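Local coordinates for putative MCP-type signal transduction protein (Campylobacter jejuni subsp. jejuni serotype O:2, PDB 4WY9) that probably senses chemical signals in the periplasm through a tandem-PAS domain and passes them on as a chemotaxis receptor of the methyl-accepting type, at residues Q241-A246 against G253-I258; V210-D215 against K245-G250; A267-F272 against A280-A285; G216-H221 against K229-I234. All coordinates share one frame; numbering follows the deposited sequence.

Contact 1. Residues Q241-A246 against G253-I258; sequences QETYKA and GVFNYI. With ACT (acetate ion), chain B.
The Phe255 ring has the helix backbone over one face, with Thr243 CA and Glu242 O above it. The Glu242 carboxylate lies by the same ring, its plane turned 57° from it, and OE2 is 3.5 Å from Phe255 CD1. Ala246 CB meets the far end of the ring at CZ, 3.6 Å away. The Tyr257 ring has Tyr244 CE1 at its edge, and the two tyrosine side chains cross at about a right angle. An acetate sits at another part of the ring edge, by the hydroxyl, and Tyr257 OH donates to its OXT at 2.6 Å. Thr243 OG1 fits between the two strand aromatics, 3.4 Å from both Phe255 CB and Tyr257 CD1. Tyr257 CG is anti to the backbone N (chi1 177°), which brings the ring alongside Thr243, with CE1 near Tyr244 CE1. Tyr244 OH is hydrogen-bonded to Asn235 O.

No direct hydrogen bond joins helix 241-246 to strand 253-258. One water bridges them, accepting from Asn256 N and donating to Glu242 OE1. Another accepts from Thr243 N and lies 2.7 Å from Asn256 O. Packing against the rings thus carries the direct contact, water joins the polar atoms, and the Tyr257 hydroxyl here holds an acetate, probably from the crystallisation liquor.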
loop_
_atom_site.group_PDB
_atom_site.type_symbol
_atom_site.label_atom_id
_atom_site.label_comp_id
_atom_site.label_asym_id
_atom_site.label_seq_id
_atom_site.Cartn_x
_atom_site.Cartn_y
_atom_site.Cartn_z
ATOM N N GLN A 241 22.792 5.865 10.070
ATOM C CA GLN A 241 22.223 7.144 9.719
ATOM C C GLN A 241 22.437 7.561 8.270
ATOM O O GLN A 241 21.589 8.241 7.685
ATOM C CB GLN A 241 22.772 8.223 10.655
ATOM C CG GLN A 241 22.412 8.002 12.107
ATOM C CD GLN A 241 20.931 7.942 12.361
ATOM O OE1 GLN A 241 20.160 8.688 11.759
ATOM N NE2 GLN A 241 20.525 7.059 13.234
ATOM N N GLU A 242 23.560 7.178 7.670
ATOM C CA GLU A 242 23.802 7.523 6.276
ATOM C C GLU A 242 22.722 6.901 5.383
ATOM O O GLU A 242 22.238 7.532 4.424
ATOM C CB GLU A 242 25.172 7.054 5.816
ATOM C CG GLU A 242 25.519 7.557 4.443
ATOM C CD GLU A 242 26.911 7.147 3.988
ATOM O OE1 GLU A 242 27.547 6.333 4.710
ATOM O OE2 GLU A 242 27.333 7.613 2.906
ATOM N N THR A 243 22.380 5.666 5.672
ATOM C CA THR A 243 21.343 4.954 4.918
ATOM C C THR A 243 20.006 5.650 5.100
ATOM O O THR A 243 19.238 5.812 4.130
ATOM C CB THR A 243 21.291 3.484 5.335
ATOM O OG1 THR A 243 22.559 2.876 5.045
ATOM C CG2 THR A 243 20.200 2.747 4.646
ATOM N N TYR A 244 19.691 6.050 6.337
ATOM C CA TYR A 244 18.420 6.718 6.590
ATOM C C TYR A 244 18.300 8.038 5.843
ATOM O O TYR A 244 17.203 8.434 5.426
ATOM C CB TYR A 244 18.223 6.972 8.090
ATOM C CG TYR A 244 18.207 5.754 8.939
ATOM C CD1 TYR A 244 17.949 4.500 8.393
ATOM C CD2 TYR A 244 18.463 5.824 10.304
ATOM C CE1 TYR A 244 17.924 3.382 9.164
ATOM C CE2 TYR A 244 18.444 4.717 11.083
ATOM C CZ TYR A 244 18.194 3.487 10.515
ATOM O OH TYR A 244 18.193 2.363 11.281
ATOM N N LYS A 245 19.416 8.745 5.704
ATOM C CA LYS A 245 19.401 9.996 4.963
ATOM C C LYS A 245 19.013 9.753 3.497
ATOM O O LYS A 245 18.223 10.504 2.932
ATOM C CB LYS A 245 20.763 10.707 5.035
ATOM C CG LYS A 245 20.872 11.720 6.129
ATOM C CD LYS A 245 21.631 12.952 5.692
ATOM C CE LYS A 245 23.069 12.623 5.340
ATOM N NZ LYS A 245 23.890 13.870 5.206
ATOM N N ALA A 246 19.558 8.700 2.901
ATOM C CA ALA A 246 19.209 8.355 1.527
ATOM C C ALA A 246 17.735 8.049 1.371
ATOM O O ALA A 246 17.084 8.475 0.417
ATOM C CB ALA A 246 20.050 7.157 1.036
ATOM N N GLY A 253 21.466 4.252 -3.474
ATOM C CA GLY A 253 22.893 4.130 -3.176
ATOM C C GLY A 253 23.195 2.877 -2.414
ATOM O O GLY A 253 22.294 2.125 -2.043
ATOM N N VAL A 254 24.469 2.604 -2.182
ATOM C CA VAL A 254 24.920 1.485 -1.382
ATOM C C VAL A 254 25.869 1.968 -0.308
ATOM O O VAL A 254 26.839 2.673 -0.592
ATOM C CB VAL A 254 25.613 0.378 -2.239
ATOM C CG1 VAL A 254 25.753 -0.886 -1.344
ATOM C CG2 VAL A 254 24.792 0.042 -3.456
ATOM N N PHE A 255 25.603 1.555 0.916
ATOM C CA PHE A 255 26.204 2.116 2.091
ATOM C C PHE A 255 26.738 1.064 3.040
ATOM O O PHE A 255 26.242 -0.059 3.074
ATOM C CB PHE A 255 25.156 2.980 2.847
ATOM C CG PHE A 255 24.502 3.994 1.994
ATOM C CD1 PHE A 255 25.120 5.170 1.693
ATOM C CD2 PHE A 255 23.265 3.733 1.430
ATOM C CE1 PHE A 255 24.540 6.108 0.869
ATOM C CE2 PHE A 255 22.656 4.663 0.602
ATOM C CZ PHE A 255 23.290 5.853 0.330
ATOM N N ASN A 256 27.712 1.440 3.843
ATOM C CA ASN A 256 28.007 0.712 5.060
ATOM C C ASN A 256 26.859 0.943 6.023
ATOM O O ASN A 256 26.386 2.076 6.171
ATOM C CB ASN A 256 29.337 1.166 5.658
ATOM C CG ASN A 256 30.561 0.607 4.905
ATOM O OD1 ASN A 256 30.501 0.229 3.729
ATOM N ND2 ASN A 256 31.668 0.622 5.552
ATOM N N TYR A 257 26.412 -0.097 6.697
ATOM C CA TYR A 257 25.199 -0.032 7.501
ATOM C C TYR A 257 25.258 -1.015 8.645
ATOM O O TYR A 257 25.538 -2.168 8.445
ATOM C CB TYR A 257 23.993 -0.366 6.599
ATOM C CG TYR A 257 22.642 -0.422 7.288
ATOM C CD1 TYR A 257 21.980 0.738 7.648
ATOM C CD2 TYR A 257 22.019 -1.645 7.543
ATOM C CE1 TYR A 257 20.756 0.695 8.254
ATOM C CE2 TYR A 257 20.773 -1.692 8.154
ATOM C CZ TYR A 257 20.161 -0.520 8.520
ATOM O OH TYR A 257 18.945 -0.548 9.150
ATOM N N ILE A 258 24.939 -0.552 9.849
ATOM C CA ILE A 258 24.841 -1.424 11.000
ATOM C C ILE A 258 23.367 -1.688 11.272
ATOM O O ILE A 258 22.633 -0.765 11.620
ATOM C CB ILE A 258 25.524 -0.848 12.244
ATOM C CG1 ILE A 258 27.012 -0.630 11.957
ATOM C CG2 ILE A 258 25.303 -1.767 13.425
ATOM C CD1 ILE A 258 27.756 -0.048 13.116
HETATM C C ACT B . 17.333 -3.481 9.802
HETATM O O ACT B . 16.764 -4.314 10.565
HETATM O OXT ACT B . 18.306 -2.823 10.269
HETATM C CH3 ACT B . 16.841 -3.251 8.416
HETATM O O HOH W 1 28.734 4.128 3.509
HETATM O O HOH W 2 27.690 4.534 6.995
HETATM O O HOH W 3 24.363 3.713 7.029
#

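Contact 2. Residues V210-D215 against K245-G250; sequences VLLNSD and KAISEG
Ile247 has CG1 anti to its carbonyl carbon (chi1 -66°), which turns CG2 to the backbone of Ser214; with chi2 extended at 164°, CD1 then reaches toward Leu212. Leu212 has CG between its backbone N and carbonyl carbon (chi1 70°), and its CD1 branch meets Ile247 CD1 at 4.2 Å. These two side chains cross at about a right angle and touch by their methyl ends. Ile247 CG2 lies 3.6 Å from Ser214 O and 3.9 Å from Asn213 O, so one methyl covers two carbonyl oxygens where the strand ends.

The backbones come closest at Ser214 and Ser248, whose CA atoms are 5.0 Å apart. Ser214 CB rests 3.6 Å from Ile247 O. No direct hydrogen bond crosses here. Instead, a water donates to Ser214 O at 2.8 Å. Its link to Ser248 OG belongs to one of two conformers of that serine. In the same conformer Ser248 OG bonds back to Tyr244 O in its own helix. Leu212 is further packed by Met218 and Leu231.

Gly250 is the first residue to leave helical phi/psi; its positive phi and the bonds back into the last turn make a Schellman motif. The whole is a helix end laid against the end of strand 209-213, next to the edge strand 218-220, consistent with the helix-covered antiparallel sheet of a PAS-like sensor domain.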
loop_
_atom_site.group_PDB
_atom_site.type_symbol
_atom_site.label_atom_id
_atom_site.label_comp_id
_atom_site.label_asym_id
_atom_site.label_seq_id
_atom_site.Cartn_x
_atom_site.Cartn_y
_atom_site.Cartn_z
ATOM N N VAL A 210 13.692 -5.435 2.976
ATOM C CA VAL A 210 12.811 -4.517 3.667
ATOM C C VAL A 210 12.139 -3.585 2.691
ATOM O O VAL A 210 12.769 -3.044 1.777
ATOM C CB VAL A 210 13.588 -3.703 4.722
ATOM C CG1 VAL A 210 12.696 -2.739 5.465
ATOM C CG2 VAL A 210 14.350 -4.620 5.690
ATOM N N LEU A 211 10.823 -3.382 2.865
ATOM C CA LEU A 211 10.069 -2.344 2.154
ATOM C C LEU A 211 9.623 -1.321 3.183
ATOM O O LEU A 211 9.005 -1.699 4.169
ATOM C CB LEU A 211 8.881 -2.901 1.403
ATOM C CG LEU A 211 7.980 -1.908 0.698
ATOM C CD1 LEU A 211 8.700 -1.204 -0.437
ATOM C CD2 LEU A 211 6.714 -2.578 0.186
ATOM N N LEU A 212 9.910 -0.056 2.949
ATOM C CA LEU A 212 9.499 0.975 3.884
ATOM C C LEU A 212 9.157 2.237 3.143
ATOM O O LEU A 212 9.573 2.433 1.989
ATOM C CB LEU A 212 10.549 1.189 4.961
ATOM C CG LEU A 212 11.886 1.822 4.725
ATOM C CD1 LEU A 212 12.689 1.900 6.005
ATOM C CD2 LEU A 212 12.725 1.119 3.663
ATOM N N ASN A 213 8.393 3.134 3.770
ATOM C CA ASN A 213 8.158 4.408 3.097
ATOM C C ASN A 213 9.307 5.374 3.416
ATOM O O ASN A 213 10.186 5.058 4.241
ATOM C CB ASN A 213 6.753 4.977 3.390
ATOM C CG ASN A 213 6.549 5.482 4.793
ATOM O OD1 ASN A 213 7.466 5.614 5.577
ATOM N ND2 ASN A 213 5.298 5.849 5.078
ATOM N N SER A 214 9.345 6.532 2.779
ATOM C CA SER A 214 10.502 7.406 2.914
ATOM C C SER A 214 10.614 7.973 4.341
ATOM O O SER A 214 11.688 8.393 4.751
ATOM C CB SER A 214 10.440 8.553 1.895
ATOM O OG SER A 214 9.319 9.384 2.102
ATOM N N ASP A 215 9.503 7.992 5.081
ATOM C CA ASP A 215 9.508 8.423 6.464
ATOM C C ASP A 215 10.132 7.398 7.403
ATOM O O ASP A 215 10.429 7.706 8.550
ATOM C CB ASP A 215 8.086 8.786 6.938
ATOM C CG ASP A 215 7.518 9.985 6.224
ATOM O OD1 ASP A 215 8.258 10.976 6.067
ATOM O OD2 ASP A 215 6.334 9.949 5.822
ATOM N N LYS A 245 19.416 8.745 5.704
ATOM C CA LYS A 245 19.401 9.996 4.963
ATOM C C LYS A 245 19.013 9.753 3.497
ATOM O O LYS A 245 18.223 10.504 2.932
ATOM C CB LYS A 245 20.763 10.707 5.035
ATOM C CG LYS A 245 20.872 11.720 6.129
ATOM C CD LYS A 245 21.631 12.952 5.692
ATOM C CE LYS A 245 23.069 12.623 5.340
ATOM N NZ LYS A 245 23.890 13.870 5.206
ATOM N N ALA A 246 19.558 8.700 2.901
ATOM C CA ALA A 246 19.209 8.355 1.527
ATOM C C ALA A 246 17.735 8.049 1.371
ATOM O O ALA A 246 17.084 8.475 0.417
ATOM C CB ALA A 246 20.050 7.157 1.036
ATOM N N ILE A 247 17.199 7.291 2.333
ATOM C CA ILE A 247 15.778 6.977 2.322
ATOM C C ILE A 247 14.959 8.231 2.433
ATOM O O ILE A 247 14.022 8.430 1.669
ATOM C CB ILE A 247 15.419 5.976 3.437
ATOM C CG1 ILE A 247 16.068 4.623 3.186
ATOM C CG2 ILE A 247 13.919 5.823 3.563
ATOM C CD1 ILE A 247 16.095 3.688 4.396
ATOM N N SER A 248 15.319 9.098 3.388
ATOM C CA SER A 248 14.548 10.309 3.653
ATOM C C SER A 248 14.512 11.220 2.430
ATOM O O SER A 248 13.521 11.927 2.180
ATOM C CB SER A 248 15.145 11.050 4.869
ATOM O OG SER A 248 15.089 10.241 6.037
ATOM N N GLU A 249 15.589 11.197 1.662
ATOM C CA GLU A 249 15.739 12.039 0.495
ATOM C C GLU A 249 15.290 11.402 -0.812
ATOM O O GLU A 249 15.311 12.046 -1.864
ATOM C CB GLU A 249 17.188 12.477 0.400
ATOM C CG GLU A 249 17.626 13.362 1.557
ATOM C CD GLU A 249 19.124 13.557 1.625
ATOM O OE1 GLU A 249 19.841 13.024 0.782
ATOM O OE2 GLU A 249 19.595 14.203 2.575
ATOM N N GLY A 250 14.842 10.154 -0.747
ATOM C CA GLY A 250 14.365 9.487 -1.931
ATOM C C GLY A 250 15.453 9.158 -2.932
ATOM O O GLY A 250 15.226 9.169 -4.142
HETATM O O HOH W 4 13.429 8.293 6.879
#

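Contact 3. Residues A267-F272 against A280-A285; sequences AAINSF and AVLVTA
Ile269 and Leu282 face each other in a non-hydrogen-bonded pair and meet on one face of the sheet, obliquely in the modelled conformer of Leu282. Ile269 bends its chain over the neighbouring strand, with chi1 -61° and chi2 -65°, and CD1 comes to rest 3.6 Å from Leu282 CB. Its other branch, CG2, reaches diagonally to Ala280 CB at 4.0 Å. The same face carries two more pairs. Ala267 CB meets Thr284 CG2, and Ser271 OG lies near Ala280 CB. The polar atoms here have partners beyond the hairpin: Ser271 OG bonds to Lys251 O and Thr284 OG1 to Leu208 N. Tyr257 and Leu212 of the flanking strands pack on Ala267 and Ala280.

Ala268, Asn270, Val281 and Val283 point to the opposite face, where Asn270 and Val283 touch helix 8-51. Phe272 turns its ring back across the strands, and Val281 CG2 sits at the ring edge, 4.2 Å from CE1.

Four backbone hydrogen bonds hold the two strands in antiparallel register. Ala268 and Val283 bond to each other in both directions, as do Asn270 and Val281. Ala268 N is 2.9 Å from Val283 O, and Asn270 N is 3.0 Å from Val281 O. The CA-H groups of Ala267, Ile269, Ala280 and Leu282 add contacts to the same carbonyl oxygens; Leu282 CA, for instance, is 3.3 Å from Ala268 O.

The chemistry is shared out. Amides pair along the hairpin 264-274/277-286, while Ile269 makes an apolar contact with Leu282 and Ala280.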
loop_
_atom_site.group_PDB
_atom_site.type_symbol
_atom_site.label_atom_id
_atom_site.label_comp_id
_atom_site.label_asym_id
_atom_site.label_seq_id
_atom_site.Cartn_x
_atom_site.Cartn_y
_atom_site.Cartn_z
ATOM N N ALA A 267 24.534 -2.241 2.624
ATOM C CA ALA A 267 23.096 -2.029 2.409
ATOM C C ALA A 267 22.871 -1.249 1.154
ATOM O O ALA A 267 23.491 -0.195 0.975
ATOM C CB ALA A 267 22.458 -1.308 3.578
ATOM N N ALA A 268 21.944 -1.695 0.322
ATOM C CA ALA A 268 21.532 -0.927 -0.820
ATOM C C ALA A 268 20.130 -0.389 -0.626
ATOM O O ALA A 268 19.268 -1.064 -0.030
ATOM C CB ALA A 268 21.593 -1.739 -2.086
ATOM N N ILE A 269 19.900 0.804 -1.152
ATOM C CA ILE A 269 18.596 1.450 -1.173
ATOM C C ILE A 269 18.220 1.718 -2.606
ATOM O O ILE A 269 19.032 2.243 -3.368
ATOM C CB ILE A 269 18.580 2.803 -0.392
ATOM C CG1 ILE A 269 18.936 2.570 1.065
ATOM C CG2 ILE A 269 17.273 3.551 -0.515
ATOM C CD1 ILE A 269 17.977 1.782 1.759
ATOM N N ASN A 270 16.982 1.396 -2.972
ATOM C CA ASN A 270 16.423 1.881 -4.218
ATOM C C ASN A 270 15.100 2.559 -3.874
ATOM O O ASN A 270 14.172 1.910 -3.358
ATOM C CB ASN A 270 16.235 0.766 -5.247
ATOM C CG ASN A 270 15.842 1.291 -6.584
ATOM O OD1 ASN A 270 14.728 1.771 -6.766
ATOM N ND2 ASN A 270 16.762 1.265 -7.535
ATOM N N SER A 271 15.048 3.852 -4.093
ATOM C CA SER A 271 13.919 4.686 -3.788
ATOM C C SER A 271 13.055 4.905 -4.992
ATOM O O SER A 271 13.552 5.116 -6.099
ATOM C CB SER A 271 14.384 6.034 -3.220
ATOM O OG SER A 271 15.004 5.877 -1.976
ATOM N N PHE A 272 11.731 4.926 -4.790
ATOM C CA PHE A 272 10.800 5.163 -5.861
ATOM C C PHE A 272 9.575 5.939 -5.385
ATOM O O PHE A 272 9.216 5.875 -4.216
ATOM C CB PHE A 272 10.392 3.870 -6.555
ATOM C CG PHE A 272 9.732 2.853 -5.636
ATOM C CD1 PHE A 272 10.492 1.972 -4.860
ATOM C CD2 PHE A 272 8.354 2.725 -5.591
ATOM C CE1 PHE A 272 9.881 1.053 -4.043
ATOM C CE2 PHE A 272 7.750 1.768 -4.777
ATOM C CZ PHE A 272 8.534 0.912 -4.025
ATOM N N ALA A 280 10.930 2.920 -0.434
ATOM C CA ALA A 280 12.245 2.393 -0.721
ATOM C C ALA A 280 12.306 0.913 -0.430
ATOM O O ALA A 280 11.640 0.427 0.501
ATOM C CB ALA A 280 13.321 3.120 0.090
ATOM N N VAL A 281 13.094 0.192 -1.222
ATOM C CA VAL A 281 13.512 -1.135 -0.881
ATOM C C VAL A 281 14.919 -1.050 -0.329
ATOM O O VAL A 281 15.787 -0.416 -0.933
ATOM C CB VAL A 281 13.455 -2.124 -2.072
ATOM C CG1 VAL A 281 13.962 -3.491 -1.667
ATOM C CG2 VAL A 281 12.037 -2.205 -2.600
ATOM N N LEU A 282 15.132 -1.675 0.821
ATOM C CA LEU A 282 16.419 -1.783 1.505
ATOM C C LEU A 282 16.786 -3.243 1.517
ATOM O O LEU A 282 16.016 -4.088 1.964
ATOM C CB LEU A 282 16.299 -1.226 2.929
ATOM C CG LEU A 282 17.498 -1.226 3.887
ATOM C CD1 LEU A 282 17.309 -0.242 5.022
ATOM C CD2 LEU A 282 17.706 -2.603 4.467
ATOM N N VAL A 283 17.998 -3.576 1.075
ATOM C CA VAL A 283 18.496 -4.934 1.153
ATOM C C VAL A 283 19.907 -4.919 1.715
ATOM O O VAL A 283 20.748 -4.117 1.273
ATOM C CB VAL A 283 18.474 -5.674 -0.208
ATOM C CG1 VAL A 283 19.024 -7.081 -0.065
ATOM C CG2 VAL A 283 17.064 -5.736 -0.740
ATOM N N THR A 284 20.169 -5.789 2.681
ATOM C CA THR A 284 21.468 -5.867 3.314
ATOM C C THR A 284 22.179 -7.179 3.059
ATOM O O THR A 284 21.562 -8.211 2.724
ATOM C CB THR A 284 21.365 -5.694 4.808
ATOM O OG1 THR A 284 20.782 -6.860 5.382
ATOM C CG2 THR A 284 20.582 -4.463 5.179
ATOM N N ALA A 285 23.503 -7.137 3.241
ATOM C CA ALA A 285 24.378 -8.308 3.284
ATOM C C ALA A 285 25.365 -8.100 4.418
ATOM O O ALA A 285 26.202 -7.211 4.334
ATOM C CB ALA A 285 25.104 -8.505 1.962
#

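Contact 4. Residues G216-H221 against K229-I234; sequences GFMAIH and KNLKDI. With ACT (acetate ion), chain B.
Gly216 O and Lys229 O are the two acceptors that tie these segments together. Leu231 N donates to Gly216 O at 2.9 Å, and Met218 N donates to Lys229 O, also at 2.9 Å. Both bonds are nearly straight, the first at 168° at the hydrogen, although each donor is tilted from the carbonyl plane. Between them Phe217 and Asn230 form a single backbone bridge.

Asn230 points ND2 at the face of the Phe217 ring. ND2 stands 3.4 Å above the ring plane, over its centre, and the amide plane is steep to the ring, 75° from it. Asn230, at the N-cap of helix 231-234, makes the capping bond: OD1 accepts from Lys232 N at 3.0 Å, on a lone pair. Gly216 packs against this amide, its CA 3.6 Å from Asn230 OD1.

Met218 bends at chi3 (-77°), which brings CE over Leu231, 3.7 Å from its CA. CE also lies near Ile234 CG1.

A second shell holds these groups. Asp215 O accepts from Asn230 ND2, so bonds on both sides of the amide fix its rotation. Asn213 OD1 accepts from Phe217 N, and Arg152 makes a cation-pi contact with the Phe217 ring.

Separately, His221 NE2 donates to O of an acetate, probably from the crystallisation liquor, at 2.8 Å. Leu231 CD1 packs on the acetate carbon, and Ser260 also bonds this ion.

The contact sits at the edge of the five-stranded sheet. Strand 218-220 pairs with 209-213, broken by a classic beta bulge at Ala219 and Ile220 opposite Leu211, and Leu231 reaches Tyr244 of helix 241-249.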
loop_
_atom_site.group_PDB
_atom_site.type_symbol
_atom_site.label_atom_id
_atom_site.label_comp_id
_atom_site.label_asym_id
_atom_site.label_seq_id
_atom_site.Cartn_x
_atom_site.Cartn_y
_atom_site.Cartn_z
ATOM N N GLY A 216 10.339 6.169 6.902
ATOM C CA GLY A 216 10.948 5.128 7.693
ATOM C C GLY A 216 10.031 4.028 8.178
ATOM O O GLY A 216 10.505 3.072 8.806
ATOM N N PHE A 217 8.719 4.127 7.915
ATOM C CA PHE A 217 7.782 3.147 8.407
ATOM C C PHE A 217 7.808 1.882 7.578
ATOM O O PHE A 217 7.617 1.920 6.360
ATOM C CB PHE A 217 6.372 3.745 8.473
ATOM C CG PHE A 217 6.237 4.838 9.453
ATOM C CD1 PHE A 217 6.263 4.578 10.831
ATOM C CD2 PHE A 217 6.126 6.146 9.031
ATOM C CE1 PHE A 217 6.154 5.611 11.728
ATOM C CE2 PHE A 217 6.021 7.198 9.952
ATOM C CZ PHE A 217 6.051 6.928 11.285
ATOM N N MET A 218 8.050 0.752 8.231
ATOM C CA MET A 218 8.257 -0.492 7.546
ATOM C C MET A 218 6.955 -1.220 7.193
ATOM O O MET A 218 6.091 -1.413 8.031
ATOM C CB MET A 218 9.162 -1.389 8.354
ATOM C CG MET A 218 10.603 -0.851 8.387
ATOM S SD MET A 218 11.714 -1.830 9.407
ATOM C CE MET A 218 11.226 -1.277 11.032
ATOM N N ALA A 219 6.853 -1.606 5.934
ATOM C CA ALA A 219 5.763 -2.418 5.412
ATOM C C ALA A 219 6.096 -3.895 5.496
ATOM O O ALA A 219 5.223 -4.735 5.755
ATOM C CB ALA A 219 5.518 -2.036 3.976
ATOM N N ILE A 220 7.360 -4.228 5.258
ATOM C CA ILE A 220 7.853 -5.583 5.247
ATOM C C ILE A 220 9.236 -5.615 5.870
ATOM O O ILE A 220 10.096 -4.811 5.490
ATOM C CB ILE A 220 7.928 -6.192 3.841
ATOM C CG1 ILE A 220 6.539 -6.237 3.178
ATOM C CG2 ILE A 220 8.514 -7.592 3.853
ATOM C CD1 ILE A 220 6.570 -6.494 1.719
ATOM N N HIS A 221 9.449 -6.538 6.812
ATOM C CA HIS A 221 10.745 -6.819 7.406
ATOM C C HIS A 221 10.740 -8.300 7.730
ATOM O O HIS A 221 9.724 -8.829 8.165
ATOM C CB HIS A 221 10.984 -5.953 8.633
ATOM C CG HIS A 221 12.367 -6.010 9.204
ATOM N ND1 HIS A 221 12.868 -7.116 9.860
ATOM C CD2 HIS A 221 13.378 -5.121 9.180
ATOM C CE1 HIS A 221 14.116 -6.899 10.202
ATOM N NE2 HIS A 221 14.438 -5.667 9.820
ATOM N N LYS A 229 6.693 -0.412 12.385
ATOM C CA LYS A 229 7.542 0.457 13.161
ATOM C C LYS A 229 8.401 1.327 12.273
ATOM O O LYS A 229 8.595 1.029 11.086
ATOM C CB LYS A 229 8.382 -0.356 14.166
ATOM C CG LYS A 229 7.501 -1.138 15.148
ATOM C CD LYS A 229 8.304 -1.897 16.189
ATOM C CE LYS A 229 7.386 -2.489 17.278
ATOM N NZ LYS A 229 6.274 -3.290 16.707
ATOM N N ASN A 230 8.942 2.396 12.847
ATOM C CA ASN A 230 9.893 3.220 12.131
ATOM C C ASN A 230 11.292 2.701 12.343
ATOM O O ASN A 230 11.758 2.573 13.483
ATOM C CB ASN A 230 9.777 4.682 12.555
ATOM C CG ASN A 230 10.363 5.620 11.544
ATOM O OD1 ASN A 230 11.557 5.536 11.226
ATOM N ND2 ASN A 230 9.527 6.405 10.914
ATOM N N LEU A 231 11.980 2.381 11.250
ATOM C CA LEU A 231 13.322 1.804 11.327
ATOM C C LEU A 231 14.256 2.729 12.092
ATOM O O LEU A 231 15.144 2.280 12.827
ATOM C CB LEU A 231 13.838 1.504 9.915
ATOM C CG LEU A 231 15.243 0.897 9.829
ATOM C CD1 LEU A 231 15.340 -0.358 10.655
ATOM C CD2 LEU A 231 15.539 0.610 8.381
ATOM N N LYS A 232 14.044 4.035 11.968
ATOM C CA LYS A 232 14.920 4.998 12.647
ATOM C C LYS A 232 14.783 4.936 14.166
ATOM O O LYS A 232 15.719 5.238 14.884
ATOM C CB LYS A 232 14.669 6.409 12.127
ATOM C CG LYS A 232 14.819 6.512 10.628
ATOM C CD LYS A 232 14.707 7.932 10.103
ATOM C CE LYS A 232 13.276 8.447 10.246
ATOM N NZ LYS A 232 13.091 9.618 9.318
ATOM N N ASP A 233 13.598 4.573 14.646
ATOM C CA ASP A 233 13.362 4.458 16.074
ATOM C C ASP A 233 13.970 3.209 16.678
ATOM O O ASP A 233 14.411 3.205 17.831
ATOM C CB ASP A 233 11.865 4.469 16.378
ATOM C CG ASP A 233 11.192 5.763 16.042
ATOM O OD1 ASP A 233 11.848 6.824 16.083
ATOM O OD2 ASP A 233 9.971 5.722 15.745
ATOM N N ILE A 234 13.898 2.102 15.930
ATOM C CA ILE A 234 14.331 0.821 16.456
ATOM C C ILE A 234 15.791 0.534 16.190
ATOM O O ILE A 234 16.368 -0.358 16.801
ATOM C CB ILE A 234 13.419 -0.315 15.968
ATOM C CG1 ILE A 234 13.498 -0.460 14.487
ATOM C CG2 ILE A 234 11.946 -0.057 16.402
ATOM C CD1 ILE A 234 14.267 -1.634 14.066
HETATM C C ACT B . 17.333 -3.481 9.802
HETATM O O ACT B . 16.764 -4.314 10.565
HETATM O OXT ACT B . 18.306 -2.823 10.269
HETATM C CH3 ACT B . 16.841 -3.251 8.416
#

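From the N-terminal side, strand 209-213 comes first and opens contact 2, which closes only at helix 241-249. Contact 4 lies wholly within that loop and closes a smaller one, from 216-221 to 229-234. Contact 1 starts on the same helix, sharing Lys245 and Ala246 with contact 2, and closes a short loop onto strand 253-258. Contact 3 follows as the last hairpin. The strands lie in the order 218-220, 209-213, 277-286, 264-274, 253-258, so contact 3 spans the middle while contacts 4 and 1 reach the two outer strands. Helix 241-249 ties contacts 1 and 2 together, and one acetate touches contacts 1 and 4.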